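Bubble protein (Penicillium brevicompactum, PDB 1UOY) may act as a toxin and may recognise a molecule, or part of one, with a negatively charged surface. Local coordinates at residues R12-G17 with G34-K39. Residues are numbered along the deposited sequence; the frame is centred on the assembly and turned at random.
Sequences RRTNSG and GVVECK
The carbonyl oxygen of Arg-13 takes two hydrogen bonds from Ser-16. Ser-16 OG donates to Arg-13 O at 2.6 Å, and Ser-16 N reaches Arg-13 O at 3.0 Å. The hydroxyl lies in the carbonyl plane, on a lone pair, with a C=O...OG angle of 132°. Ser-16 OG is also hydrogen-bonded to the N-terminal nitrogen of Asp-1, so the turn is tied to the start of the chain.

The backbone bond closes a type II beta turn from Arg-13 to Ser-16. Asn-15 takes the third position with a positive phi of 77°, as this turn type expects. Thr-14, in the second position, is the turn residue whose side chain touches strand 34-39. This is the central strand of the three-stranded antiparallel sheet, so the turn packs over the middle of the sheet. Asn-15 and Ser-16 also make backbone bonds to Trp-43, on the next strand, 42-48.

No hydrogen bond crosses between 12-17 and 34-39; the touch is van der Waals contact centred on Val-36. Thr-14 OG1 comes to 3.4 Å from Val-36 CG1. The methyl Thr-14 CG2 is farther from Val-36 CG1, at 4.1 Å. Thr-14 OG1 sits beside the backbone N (chi1 -49°), anti to the carbonyl carbon, and this brings the hydroxyl closer to the valine than the methyl.

The other methyl, Val-36 CG2, meets Arg-12 CB at 4.2 Å. Arg-12 thus offers the root of its side chain to the strand. Its chain then bends and carries the guanidinium away, to a cation-pi contact with Phe-27 and a hydrogen bond from NH1 to Val-9 O. Val-36 also touches Phe-27, on the sheet's strand 26-28. Farther along strand 34-39, Cys-38 forms a disulfide with Cys-18, the residue directly after 12-17.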
loop_
_atom_site.group_PDB
_atom_site.type_symbol
_atom_site.label_atom_id
_atom_site.label_comp_id
_atom_site.label_asym_id
_atom_site.label_seq_id
_atom_site.Cartn_x
_atom_site.Cartn_y
_atom_site.Cartn_z
ATOM N N ARG A 12 -2.314 -1.551 -2.585
ATOM C CA ARG A 12 -3.489 -0.825 -2.106
ATOM C C ARG A 12 -3.414 0.540 -2.714
ATOM O O ARG A 12 -2.316 1.083 -2.954
ATOM C CB ARG A 12 -3.518 -0.729 -0.569
ATOM C CG ARG A 12 -3.574 -2.082 0.110
ATOM C CD ARG A 12 -4.949 -2.734 -0.041
ATOM N NE ARG A 12 -5.074 -3.950 0.768
ATOM C CZ ARG A 12 -4.621 -5.145 0.428
ATOM N NH1 ARG A 12 -3.979 -5.330 -0.728
ATOM N NH2 ARG A 12 -4.793 -6.178 1.259
ATOM N N ARG A 13 -4.577 1.130 -3.003
ATOM C CA ARG A 13 -4.571 2.408 -3.697
ATOM C C ARG A 13 -4.344 3.561 -2.725
ATOM O O ARG A 13 -5.147 3.770 -1.793
ATOM C CB ARG A 13 -5.880 2.566 -4.502
ATOM C CG ARG A 13 -5.868 3.867 -5.298
ATOM C CD ARG A 13 -7.062 3.873 -6.314
ATOM N NE ARG A 13 -6.869 2.854 -7.345
ATOM C CZ ARG A 13 -6.115 3.000 -8.442
ATOM N NH1 ARG A 13 -5.472 4.142 -8.680
ATOM N NH2 ARG A 13 -5.997 2.000 -9.309
ATOM N N THR A 14 -3.259 4.306 -2.937
ATOM C CA THR A 14 -2.957 5.423 -2.073
ATOM C C THR A 14 -4.166 6.389 -2.015
ATOM O O THR A 14 -4.800 6.708 -3.038
ATOM C CB THR A 14 -1.712 6.160 -2.571
ATOM O OG1 THR A 14 -0.675 5.190 -2.816
ATOM C CG2 THR A 14 -1.233 7.198 -1.562
ATOM N N ASN A 15 -4.475 6.780 -0.790
ATOM C CA ASN A 15 -5.538 7.714 -0.443
ATOM C C ASN A 15 -6.941 7.119 -0.487
ATOM O O ASN A 15 -7.916 7.808 -0.240
ATOM C CB ASN A 15 -5.409 9.010 -1.273
ATOM C CG ASN A 15 -4.088 9.666 -1.040
ATOM O OD1 ASN A 15 -3.583 9.672 0.083
ATOM N ND2 ASN A 15 -3.499 10.216 -2.099
ATOM N N SER A 16 -7.049 5.842 -0.831
ATOM C CA SER A 16 -8.369 5.200 -0.785
ATOM C C SER A 16 -8.662 4.744 0.642
ATOM O O SER A 16 -7.797 4.741 1.529
ATOM C CB SER A 16 -8.418 4.005 -1.740
ATOM O OG SER A 16 -7.586 2.913 -1.327
ATOM N N GLY A 17 -9.911 4.368 0.894
ATOM C CA GLY A 17 -10.286 3.959 2.233
ATOM C C GLY A 17 -9.654 2.650 2.707
ATOM O O GLY A 17 -9.312 1.793 1.892
ATOM N N GLY A 34 5.557 3.956 -3.752
ATOM C CA GLY A 34 5.469 4.261 -2.350
ATOM C C GLY A 34 4.930 3.102 -1.534
ATOM O O GLY A 34 4.259 2.231 -2.044
ATOM N N VAL A 35 5.303 3.127 -0.274
ATOM C CA VAL A 35 4.809 2.206 0.733
ATOM C C VAL A 35 3.674 2.912 1.429
ATOM O O VAL A 35 3.821 4.102 1.831
ATOM C CB VAL A 35 5.870 1.915 1.753
ATOM C CG1 VAL A 35 5.301 0.973 2.845
ATOM C CG2 VAL A 35 7.061 1.239 1.050
ATOM N N VAL A 36 2.517 2.245 1.611
ATOM C CA VAL A 36 1.373 2.874 2.291
ATOM C C VAL A 36 0.966 2.107 3.556
ATOM O O VAL A 36 1.155 0.880 3.660
ATOM C CB VAL A 36 0.147 2.982 1.333
ATOM C CG1 VAL A 36 0.484 3.942 0.141
ATOM C CG2 VAL A 36 -0.209 1.610 0.698
ATOM N N GLU A 37 0.331 2.844 4.474
ATOM C CA GLU A 37 -0.116 2.292 5.756
ATOM C C GLU A 37 -1.491 2.886 5.987
ATOM O O GLU A 37 -1.749 4.026 5.616
ATOM C CB GLU A 37 0.861 2.739 6.883
ATOM C CG GLU A 37 0.505 2.123 8.256
ATOM C CD GLU A 37 1.439 2.572 9.329
ATOM O OE1 GLU A 37 2.626 2.845 9.065
ATOM O OE2 GLU A 37 0.986 2.658 10.483
ATOM N N CYS A 38 -2.375 2.147 6.658
ATOM C CA CYS A 38 -3.700 2.662 6.947
ATOM C C CYS A 38 -3.648 3.609 8.132
ATOM O O CYS A 38 -3.399 3.179 9.257
ATOM C CB CYS A 38 -4.616 1.471 7.202
ATOM S SG CYS A 38 -6.346 2.024 7.430
ATOM N N LYS A 39 -3.850 4.880 7.854
ATOM C CA LYS A 39 -3.828 5.916 8.895
ATOM C C LYS A 39 -5.038 6.824 8.713
ATOM O O LYS A 39 -5.297 7.337 7.633
ATOM C CB LYS A 39 -2.552 6.763 8.778
ATOM C CG LYS A 39 -1.273 5.933 8.967
ATOM C CD LYS A 39 -0.047 6.834 8.794
ATOM C CE LYS A 39 1.158 6.204 9.408
ATOM N NZ LYS A 39 1.025 6.141 10.889
#